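Local coordinates for protein beta-1,3-1,4-glucanase (Caldicellulosiruptor sp. F32, PDB 5H4R) that hydrolyses mixed-linkage beta-1,3-1,4-glucans as a family 5 glycoside hydrolase (lichenase), gripping the glucan chain in a cleft of its TIM barrel, at residues Q282-S287 and G328-N333; G334-R339 and W382-I387; P276-L281 and G288-W293; W293-E298 and R339-A344. The protein carries 1 engineered substitution. All blocks are in the same frame, centred on the assembly; numbering follows the deposited sequence. Where two conformers were deposited one is given.

How the interactions relate
The four contacts form one continuous patch on the same side of an eight-stranded TIM barrel, joining the long excursion between strand 267-272 and helix 298-316 to the parts that follow strands 322-327 and 356-361. Along the chain, 276-281, 282-287, 288-293 and 293-298 come first, then 328-333, 334-339 and 339-344, and lastly 382-387. Interactions 1 and 3 interlock, their centres about 6 Å apart, with Lys332 reaching into both. Interactions 3 and 4 share Trp293, while interactions 2 and 4 share Arg339 and helix 336-352, their centres about 12 Å apart. The glycan-contacting Leu281 of interaction 3, and Arg330 of interaction 1 bonded to it, are thus linked stepwise to the outer helices.

Interaction 1: Q282-S287 and G328-N333; sequences QAPNES and GARDKN
Lys332 and Arg330 of the 328-333 loop meet Gln282 to Pro284 in two different ways, one by a bond and one by packing. Lys332 NZ donates to Gln282 O at 2.7 Å, and the same ammonium also bonds Ser289 OG and the carbonyls of Phe279 and Val290, consistent with a charged lysine. Four acceptors share three N-H groups, so not every bond can be straight, and Gln282 O is met at a poor angle. The extended lysine chain runs past Pro284, with Lys332 CG 3.9 Å from Pro284 CB. The Arg330 guanidinium, about 7 Å from a bound glucose unit, instead offers one face: Ala283 CA lies 3.4 Å from Arg330 NH1, and on that face Pro284 CD sits 3.9 Å from Arg330 NE. A bend at chi3 (-70°) turns the group this way, while NH1 bonds Leu281 O, fixing its rotation. Behind this first shell, a type I turn from Ala283 to Glu286 shapes the loop, and Gln282 NE2 donates to Glu286 OE1 at 3.0 Å, from above the carboxylate. The contact joins the loop following helix 277-280 to the one leaving strand 322-327 for helix 336-352.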
# COMPACT_ATOMS: atom_id res chain seq x y z
N GLN A 282 3.24 -5.27 16.11
CA GLN A 282 2.93 -5.07 17.51
C GLN A 282 4.04 -4.29 18.20
O GLN A 282 5.23 -4.52 17.96
CB GLN A 282 2.71 -6.41 18.22
CG GLN A 282 2.15 -6.25 19.60
CD GLN A 282 1.66 -7.57 20.18
OE1 GLN A 282 2.05 -8.64 19.72
NE2 GLN A 282 0.80 -7.50 21.18
N ALA A 283 3.65 -3.33 19.05
CA ALA A 283 4.64 -2.48 19.67
C ALA A 283 5.46 -3.28 20.67
O ALA A 283 4.93 -4.18 21.33
CB ALA A 283 3.99 -1.29 20.38
N PRO A 284 6.73 -2.93 20.84
CA PRO A 284 7.59 -3.77 21.68
C PRO A 284 7.23 -3.73 23.15
O PRO A 284 7.59 -4.67 23.87
CB PRO A 284 9.00 -3.21 21.41
CG PRO A 284 8.79 -1.84 20.84
CD PRO A 284 7.48 -1.86 20.15
N ASN A 285 6.51 -2.72 23.62
CA ASN A 285 6.11 -2.70 25.03
C ASN A 285 4.72 -3.28 25.29
O ASN A 285 4.22 -3.18 26.42
CB ASN A 285 6.17 -1.27 25.57
CG ASN A 285 5.18 -0.35 24.89
OD1 ASN A 285 4.88 -0.51 23.71
ND2 ASN A 285 4.68 0.64 25.63
N GLU A 286 4.08 -3.90 24.29
CA GLU A 286 2.80 -4.56 24.49
C GLU A 286 3.04 -6.04 24.76
O GLU A 286 3.76 -6.70 24.00
CB GLU A 286 1.87 -4.38 23.29
CG GLU A 286 0.45 -4.84 23.73
CD GLU A 286 -0.61 -4.71 22.67
OE1 GLU A 286 -0.28 -4.67 21.46
OE2 GLU A 286 -1.79 -4.69 23.06
N SER A 287 2.45 -6.57 25.84
CA SER A 287 2.53 -8.01 26.11
C SER A 287 2.13 -8.79 24.86
O SER A 287 1.11 -8.50 24.23
CB SER A 287 1.62 -8.41 27.28
OG SER A 287 2.08 -7.86 28.50
N GLY A 328 6.41 -4.54 6.50
CA GLY A 328 7.62 -4.06 7.15
C GLY A 328 7.72 -4.69 8.51
O GLY A 328 6.82 -5.39 8.97
N ALA A 329 8.86 -4.44 9.16
CA ALA A 329 9.07 -4.83 10.56
C ALA A 329 9.65 -3.62 11.27
O ALA A 329 10.66 -3.06 10.82
CB ALA A 329 10.00 -6.04 10.67
N ARG A 330 8.99 -3.21 12.34
CA ARG A 330 9.43 -2.05 13.10
C ARG A 330 10.63 -2.41 13.96
O ARG A 330 10.75 -3.54 14.44
CB ARG A 330 8.29 -1.51 13.95
CG ARG A 330 7.83 -2.45 15.05
CD ARG A 330 6.49 -2.03 15.65
NE ARG A 330 6.59 -0.81 16.46
CZ ARG A 330 5.54 -0.20 17.01
NH1 ARG A 330 4.31 -0.68 16.82
NH2 ARG A 330 5.70 0.89 17.76
N ASP A 331 11.51 -1.44 14.17
CA ASP A 331 12.64 -1.68 15.04
C ASP A 331 12.16 -1.94 16.47
O ASP A 331 11.30 -1.23 16.99
CB ASP A 331 13.60 -0.50 15.01
CG ASP A 331 14.74 -0.64 16.00
OD1 ASP A 331 15.44 -1.67 15.99
OD2 ASP A 331 14.90 0.27 16.82
N LYS A 332 12.74 -2.96 17.10
CA LYS A 332 12.46 -3.30 18.50
C LYS A 332 13.80 -3.40 19.20
O LYS A 332 14.41 -4.47 19.25
CB LYS A 332 11.66 -4.57 18.65
CG LYS A 332 10.31 -4.41 17.99
CD LYS A 332 9.40 -5.64 18.14
CE LYS A 332 8.01 -5.31 17.70
NZ LYS A 332 7.09 -6.45 17.89
N ASN A 333 14.25 -2.28 19.71
CA ASN A 333 15.46 -2.24 20.53
C ASN A 333 16.65 -2.85 19.80
O ASN A 333 17.46 -3.57 20.39
CB ASN A 333 15.24 -2.94 21.85
CG ASN A 333 14.03 -2.38 22.59
OD1 ASN A 333 13.04 -3.08 22.79
ND2 ASN A 333 14.11 -1.12 23.01

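Interaction 2: G334-R339 and W382-I387; sequences GNLQSR and WVYPEI
The Tyr384 ring is sandwiched between Arg339 NH2 on one face and its own neighbour Val383 CG1 on the other. Arg339 NH2 sits over the ring centre, 3.3 Å from Tyr384 CZ, and the guanidinium stands nearly upright on the ring, the two planes 83° apart. This is a cation-pi contact, with Arg339 CZ 4.5 Å from the Tyr384 ring centroid and 11° off its normal. The guanidinium therefore meets the tyrosine by its edge, whereas one of its own faces receives Ile387 CD1, centred over the group at 3.6 Å from Arg339 CZ. A hydrogen bond from Arg339 NH1 to Ala329 O holds the group from another direction, and Asp331 adds a long, weak ion pair to NH2. In TIM-barrel terms the contact joins the opening turns of two outer helices, 336-352 after the seventh strand and 385-395 near the chain end, with Tyr384 at the N-cap position of the latter. Leu336 wedges between them. Its chi1 of 179° carries the branch toward helix 385-395, where the two methyls find different partners: Leu336 CD1 packs 3.7 Å from Tyr384 CD1 and 4.0 Å from Ile387 CG1, while Leu336 CD2 lies 3.8 Å from Glu386 OE1. Glu386, bent at chi2, sends its carboxylate on to a salt bridge with Arg22.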
# COMPACT_ATOMS: atom_id res chain seq x y z
N GLY A 334 16.78 -2.56 18.51
CA GLY A 334 17.99 -2.93 17.79
C GLY A 334 18.05 -4.33 17.24
O GLY A 334 19.15 -4.90 17.11
N ASN A 335 16.91 -4.88 16.84
CA ASN A 335 16.80 -6.28 16.41
C ASN A 335 17.09 -6.43 14.92
O ASN A 335 16.31 -6.98 14.15
CB ASN A 335 15.41 -6.83 16.77
CG ASN A 335 14.27 -6.12 16.07
OD1 ASN A 335 14.37 -4.96 15.66
ND2 ASN A 335 13.14 -6.83 15.95
N LEU A 336 18.29 -5.97 14.53
CA LEU A 336 18.60 -5.84 13.12
C LEU A 336 18.67 -7.21 12.44
O LEU A 336 18.11 -7.40 11.36
CB LEU A 336 19.92 -5.10 12.93
CG LEU A 336 20.38 -4.92 11.49
CD1 LEU A 336 19.35 -4.14 10.68
CD2 LEU A 336 21.75 -4.22 11.47
N GLN A 337 19.41 -8.15 13.04
CA GLN A 337 19.57 -9.45 12.39
C GLN A 337 18.21 -10.09 12.12
O GLN A 337 17.98 -10.67 11.04
CB GLN A 337 20.44 -10.36 13.25
CG GLN A 337 20.63 -11.73 12.64
CD GLN A 337 21.40 -11.67 11.34
OE1 GLN A 337 22.41 -10.95 11.21
NE2 GLN A 337 20.96 -12.46 10.36
N SER A 338 17.29 -10.02 13.09
CA SER A 338 15.95 -10.56 12.87
C SER A 338 15.23 -9.85 11.73
O SER A 338 14.56 -10.49 10.91
CB SER A 338 15.10 -10.45 14.13
OG SER A 338 15.52 -11.35 15.15
N ARG A 339 15.31 -8.52 11.68
CA ARG A 339 14.60 -7.80 10.64
C ARG A 339 15.22 -8.04 9.26
O ARG A 339 14.50 -8.08 8.26
CB ARG A 339 14.56 -6.32 10.98
CG ARG A 339 13.75 -6.02 12.21
CD ARG A 339 13.22 -4.61 12.21
NE ARG A 339 14.31 -3.65 12.30
CZ ARG A 339 14.31 -2.41 11.80
NH1 ARG A 339 13.28 -1.92 11.11
NH2 ARG A 339 15.36 -1.65 12.00
N TRP A 382 21.14 5.70 4.17
CA TRP A 382 20.37 4.54 4.60
C TRP A 382 20.82 4.17 6.01
O TRP A 382 22.01 3.89 6.25
CB TRP A 382 20.55 3.37 3.63
CG TRP A 382 19.98 3.66 2.28
CD1 TRP A 382 20.66 4.13 1.21
CD2 TRP A 382 18.60 3.57 1.89
NE1 TRP A 382 19.80 4.33 0.15
CE2 TRP A 382 18.53 3.99 0.55
CE3 TRP A 382 17.42 3.16 2.53
CZ2 TRP A 382 17.33 4.01 -0.17
CZ3 TRP A 382 16.23 3.19 1.81
CH2 TRP A 382 16.19 3.63 0.48
N VAL A 383 19.87 4.16 6.94
CA VAL A 383 20.18 3.76 8.32
C VAL A 383 20.35 2.25 8.42
O VAL A 383 21.18 1.76 9.19
CB VAL A 383 19.07 4.28 9.25
CG1 VAL A 383 19.33 3.81 10.67
CG2 VAL A 383 19.03 5.79 9.21
N TYR A 384 19.56 1.51 7.64
CA TYR A 384 19.52 0.06 7.67
C TYR A 384 19.77 -0.48 6.26
O TYR A 384 18.90 -1.09 5.65
CB TYR A 384 18.19 -0.44 8.21
CG TYR A 384 17.96 0.01 9.62
CD1 TYR A 384 18.75 -0.49 10.64
CD2 TYR A 384 16.94 0.91 9.95
CE1 TYR A 384 18.57 -0.10 11.93
CE2 TYR A 384 16.75 1.33 11.25
CZ TYR A 384 17.56 0.81 12.24
OH TYR A 384 17.42 1.18 13.57
N PRO A 385 20.95 -0.22 5.70
CA PRO A 385 21.25 -0.75 4.36
C PRO A 385 21.18 -2.27 4.31
O PRO A 385 20.94 -2.84 3.24
CB PRO A 385 22.66 -0.23 4.09
CG PRO A 385 23.26 -0.00 5.44
CD PRO A 385 22.11 0.43 6.33
N GLU A 386 21.39 -2.94 5.44
CA GLU A 386 21.33 -4.40 5.47
C GLU A 386 19.93 -4.91 5.14
O GLU A 386 19.78 -5.96 4.51
CB GLU A 386 21.76 -4.91 6.83
CG GLU A 386 23.18 -4.47 7.24
CD GLU A 386 23.25 -3.14 8.01
OE1 GLU A 386 22.24 -2.40 8.13
OE2 GLU A 386 24.37 -2.86 8.50
N ILE A 387 18.89 -4.21 5.61
CA ILE A 387 17.52 -4.60 5.30
C ILE A 387 17.26 -4.38 3.82
O ILE A 387 16.65 -5.22 3.16
CB ILE A 387 16.52 -3.82 6.18
CG1 ILE A 387 16.68 -4.18 7.66
CG2 ILE A 387 15.09 -4.06 5.72
CD1 ILE A 387 15.78 -3.42 8.65

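Interaction 3: P276-L281 and G288-W293; sequences PYNFAL and GSVSEW
The excursion beyond the sixth barrel strand doubles back on the short helix 277-280, laying Ser289 to Trp293 against Asn278 and Phe279. One nearly straight backbone bond ties the two parts: Val290 N donates to Asn278 O at 3.0 Å (169°), approaching from well above the carbonyl plane. The exchange is returned by a CA-H...O contact, Phe279 CA lying 3.4 Å from Val290 O. Near Gly288 a water bridges the parts, accepting from Asn278 ND2 at 2.9 Å and donating to Gly288 O at 2.6 Å. Farther along, the Phe279 side chain reaches alongside the returning loop, its CG anti to the backbone N (chi1 173°). Trp293 CB sits over the centre of this ring in a CH-pi contact, 3.5 Å from the Phe279 centroid, while Ser291 O comes to the ring edge, 3.4 Å from Phe279 CE1. The indole itself lies obliquely to the phenyl, with planes at 44°, and Pro276 abuts the indole edge, Pro276 CD being 3.6 Å from Trp293 NE1. Where the short helix ends, Leu281 touches the bound glycan. Trp293 lies between two long outer helices, meeting Phe342 of helix 336-352 and Ile304 of helix 298-316; Phe279 joins it on the Phe342 side, and Pro276 rests on Ile304.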
# COMPACT_ATOMS: atom_id res chain seq x y z
N PRO A 276 4.64 -12.04 10.63
CA PRO A 276 3.76 -12.23 11.80
C PRO A 276 3.61 -10.96 12.60
O PRO A 276 4.58 -10.26 12.86
CB PRO A 276 4.46 -13.32 12.60
CG PRO A 276 5.90 -13.18 12.23
CD PRO A 276 5.91 -12.76 10.77
N TYR A 277 2.36 -10.68 12.98
CA TYR A 277 2.01 -9.41 13.62
C TYR A 277 2.83 -9.15 14.88
O TYR A 277 3.33 -8.04 15.09
CB TYR A 277 0.52 -9.40 13.93
CG TYR A 277 0.07 -8.25 14.80
CD1 TYR A 277 -0.15 -6.99 14.25
CD2 TYR A 277 -0.12 -8.42 16.15
CE1 TYR A 277 -0.53 -5.94 15.03
CE2 TYR A 277 -0.51 -7.36 16.94
CZ TYR A 277 -0.71 -6.13 16.37
OH TYR A 277 -1.11 -5.10 17.20
N ASN A 278 2.98 -10.17 15.73
CA ASN A 278 3.61 -9.96 17.03
C ASN A 278 5.07 -9.53 16.88
O ASN A 278 5.60 -8.80 17.75
CB ASN A 278 3.48 -11.20 17.92
CG ASN A 278 4.12 -12.47 17.35
OD1 ASN A 278 4.63 -12.49 16.24
ND2 ASN A 278 4.10 -13.54 18.13
N PHE A 279 5.73 -9.93 15.79
CA PHE A 279 7.08 -9.48 15.46
C PHE A 279 7.11 -8.15 14.70
O PHE A 279 7.83 -7.23 15.07
CB PHE A 279 7.80 -10.54 14.61
CG PHE A 279 9.12 -10.08 14.09
CD1 PHE A 279 10.20 -9.95 14.92
CD2 PHE A 279 9.27 -9.74 12.75
CE1 PHE A 279 11.41 -9.50 14.45
CE2 PHE A 279 10.47 -9.29 12.28
CZ PHE A 279 11.54 -9.17 13.11
N ALA A 280 6.32 -8.05 13.63
CA ALA A 280 6.49 -6.99 12.65
C ALA A 280 5.86 -5.67 13.05
O ALA A 280 6.42 -4.61 12.76
CB ALA A 280 5.89 -7.45 11.33
N LEU A 281 4.69 -5.70 13.69
CA LEU A 281 3.88 -4.50 13.86
C LEU A 281 3.49 -4.23 15.31
O LEU A 281 3.41 -3.07 15.71
CB LEU A 281 2.66 -4.61 12.97
CG LEU A 281 1.64 -3.48 13.05
CD1 LEU A 281 2.27 -2.16 12.69
CD2 LEU A 281 0.47 -3.80 12.11
N GLY A 288 2.92 -9.80 24.52
CA GLY A 288 2.72 -10.55 23.30
C GLY A 288 3.67 -10.19 22.18
O GLY A 288 3.86 -10.99 21.26
N SER A 289 4.28 -9.02 22.24
CA SER A 289 5.28 -8.66 21.25
C SER A 289 6.46 -9.63 21.32
O SER A 289 6.85 -10.08 22.40
CB SER A 289 5.77 -7.24 21.50
OG SER A 289 6.83 -6.91 20.62
N VAL A 290 7.03 -9.92 20.16
CA VAL A 290 8.31 -10.59 20.07
C VAL A 290 9.25 -9.74 19.23
O VAL A 290 8.84 -8.99 18.34
CB VAL A 290 8.19 -12.02 19.51
CG1 VAL A 290 7.21 -12.85 20.35
CG2 VAL A 290 7.77 -12.01 18.09
N SER A 291 10.54 -9.86 19.53
CA SER A 291 11.56 -9.10 18.83
C SER A 291 12.48 -9.98 18.00
O SER A 291 13.35 -9.44 17.30
CB SER A 291 12.41 -8.30 19.83
OG SER A 291 13.11 -9.18 20.69
N GLU A 292 12.34 -11.29 18.08
CA GLU A 292 13.17 -12.23 17.34
C GLU A 292 12.39 -12.84 16.19
O GLU A 292 11.21 -13.17 16.34
CB GLU A 292 13.67 -13.35 18.25
CG GLU A 292 14.58 -12.88 19.34
CD GLU A 292 15.02 -14.02 20.25
OE1 GLU A 292 14.53 -15.15 20.08
OE2 GLU A 292 15.87 -13.78 21.14
N TRP A 293 13.07 -13.02 15.07
CA TRP A 293 12.52 -13.67 13.89
C TRP A 293 13.67 -14.46 13.29
O TRP A 293 14.76 -13.93 13.13
CB TRP A 293 11.96 -12.65 12.88
CG TRP A 293 11.12 -13.28 11.81
CD1 TRP A 293 9.76 -13.34 11.78
CD2 TRP A 293 11.58 -13.95 10.63
NE1 TRP A 293 9.34 -14.00 10.65
CE2 TRP A 293 10.43 -14.39 9.92
CE3 TRP A 293 12.85 -14.22 10.10
CZ2 TRP A 293 10.53 -15.12 8.73
CZ3 TRP A 293 12.94 -14.93 8.92
CH2 TRP A 293 11.79 -15.37 8.24
O HOH W 1 2.82 -13.37 20.77

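Interaction 4: W293-E298 and R339-A344; sequences WSVNSE and RVEFAA
Glu341 and Phe342, adjacent on helix 336-352, receive the loop residues Trp293 to Val295. Glu341 does double duty. Its CB brushes the indole, 3.8 Å from Trp293 CE3, and its backbone closes on the same ring, with Glu341 O 3.5 Å from Trp293 CZ3. Its CG is anti to the carbonyl carbon (chi1 -70°), and the chain is extended from there, which carries the carboxylate past the ring to the turn beyond. There Val295 N donates to Glu341 OE1 at 2.9 Å, an almost straight bond (171°) arriving nearly along the C-O axis. A water adds a second bond to Glu341 OE1 at 2.7 Å and lies 2.8 Å from Ser294 OG. That hydroxyl also accepts from Asn296 N in an ST turn, within the type I turn from Ser294 to Ser297. Glu341 OE2 accepts from Gln337 NE2, one helical turn earlier, and weakly from another water bound to Trp293 O. At Phe342 the helix presses its backbone on the indole: Phe342 CA stands 3.7 Å from the centroid of the Trp293 six-membered ring, a CH-pi contact. The phenyl then turns its edge to the indole face in a T-shaped pair, planes at 85° and the centroids of Phe342 and the Trp293 five-membered ring 5.4 Å apart. Chemically, the contact splits into a buried aromatic half and a partly exposed polar half, where a carboxylate surrounded by donors is consistent with an ionised Glu341 pinning the turn that leads into helix 298-316.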
# COMPACT_ATOMS: atom_id res chain seq x y z
N TRP A 293 13.07 -13.02 15.07
CA TRP A 293 12.52 -13.67 13.89
C TRP A 293 13.67 -14.46 13.29
O TRP A 293 14.76 -13.93 13.13
CB TRP A 293 11.96 -12.65 12.88
CG TRP A 293 11.12 -13.28 11.81
CD1 TRP A 293 9.76 -13.34 11.78
CD2 TRP A 293 11.58 -13.95 10.63
NE1 TRP A 293 9.34 -14.00 10.65
CE2 TRP A 293 10.43 -14.39 9.92
CE3 TRP A 293 12.85 -14.22 10.10
CZ2 TRP A 293 10.53 -15.12 8.73
CZ3 TRP A 293 12.94 -14.93 8.92
CH2 TRP A 293 11.79 -15.37 8.24
N SER A 294 13.46 -15.75 13.02
CA SER A 294 14.52 -16.60 12.51
C SER A 294 14.10 -17.31 11.24
O SER A 294 13.03 -17.92 11.20
CB SER A 294 14.93 -17.64 13.56
OG SER A 294 15.80 -18.60 12.99
N VAL A 295 14.98 -17.30 10.24
CA VAL A 295 14.73 -18.02 9.01
C VAL A 295 14.69 -19.52 9.23
O VAL A 295 14.19 -20.25 8.37
CB VAL A 295 15.78 -17.60 7.96
CG1 VAL A 295 17.14 -18.21 8.27
CG2 VAL A 295 15.31 -17.95 6.59
N ASN A 296 15.18 -20.01 10.38
CA ASN A 296 15.22 -21.43 10.69
C ASN A 296 14.07 -21.86 11.60
O ASN A 296 14.09 -22.98 12.12
CB ASN A 296 16.55 -21.79 11.35
CG ASN A 296 17.74 -21.46 10.46
OD1 ASN A 296 18.70 -20.81 10.90
ND2 ASN A 296 17.68 -21.88 9.20
N SER A 297 13.09 -20.98 11.82
CA SER A 297 11.97 -21.27 12.72
C SER A 297 10.67 -21.30 11.95
O SER A 297 10.26 -20.27 11.39
CB SER A 297 11.84 -20.24 13.83
OG SER A 297 10.61 -20.47 14.51
N GLU A 298 9.99 -22.44 11.98
CA GLU A 298 8.68 -22.48 11.36
C GLU A 298 7.75 -21.50 12.05
O GLU A 298 6.82 -20.98 11.41
CB GLU A 298 8.11 -23.90 11.41
CG GLU A 298 6.63 -24.01 10.95
CD GLU A 298 6.39 -23.57 9.52
OE1 GLU A 298 7.35 -23.41 8.75
OE2 GLU A 298 5.21 -23.39 9.13
N ARG A 339 15.31 -8.52 11.68
CA ARG A 339 14.60 -7.80 10.64
C ARG A 339 15.22 -8.04 9.26
O ARG A 339 14.50 -8.08 8.26
CB ARG A 339 14.56 -6.32 10.98
CG ARG A 339 13.75 -6.02 12.21
CD ARG A 339 13.22 -4.61 12.21
NE ARG A 339 14.31 -3.65 12.30
CZ ARG A 339 14.31 -2.41 11.80
NH1 ARG A 339 13.28 -1.92 11.11
NH2 ARG A 339 15.36 -1.65 12.00
N VAL A 340 16.54 -8.26 9.21
CA VAL A 340 17.22 -8.63 7.96
C VAL A 340 16.74 -10.00 7.46
O VAL A 340 16.38 -10.17 6.27
CB VAL A 340 18.74 -8.61 8.18
CG1 VAL A 340 19.50 -9.31 7.06
CG2 VAL A 340 19.25 -7.18 8.34
N GLU A 341 16.69 -10.99 8.34
CA GLU A 341 16.22 -12.31 7.93
C GLU A 341 14.75 -12.26 7.50
O GLU A 341 14.38 -12.85 6.47
CB GLU A 341 16.42 -13.32 9.05
CG GLU A 341 17.88 -13.66 9.30
CD GLU A 341 18.10 -14.65 10.44
OE1 GLU A 341 17.28 -15.58 10.64
OE2 GLU A 341 19.12 -14.50 11.17
N PHE A 342 13.91 -11.56 8.28
CA PHE A 342 12.51 -11.35 7.93
C PHE A 342 12.37 -10.76 6.53
O PHE A 342 11.55 -11.22 5.73
CB PHE A 342 11.87 -10.41 8.96
CG PHE A 342 10.54 -9.84 8.56
CD1 PHE A 342 9.37 -10.53 8.77
CD2 PHE A 342 10.47 -8.57 7.99
CE1 PHE A 342 8.14 -9.98 8.40
CE2 PHE A 342 9.26 -8.02 7.62
CZ PHE A 342 8.09 -8.71 7.83
N ALA A 343 13.13 -9.69 6.25
CA ALA A 343 12.91 -8.96 5.01
C ALA A 343 13.30 -9.80 3.81
O ALA A 343 12.58 -9.82 2.79
CB ALA A 343 13.69 -7.65 5.02
N ALA A 344 14.42 -10.51 3.90
CA ALA A 344 14.82 -11.39 2.83
C ALA A 344 13.78 -12.48 2.61
O ALA A 344 13.41 -12.79 1.48
CB ALA A 344 16.19 -12.01 3.14
O HOH W 2 17.46 -13.98 13.94
O HOH W 3 18.26 -17.43 12.40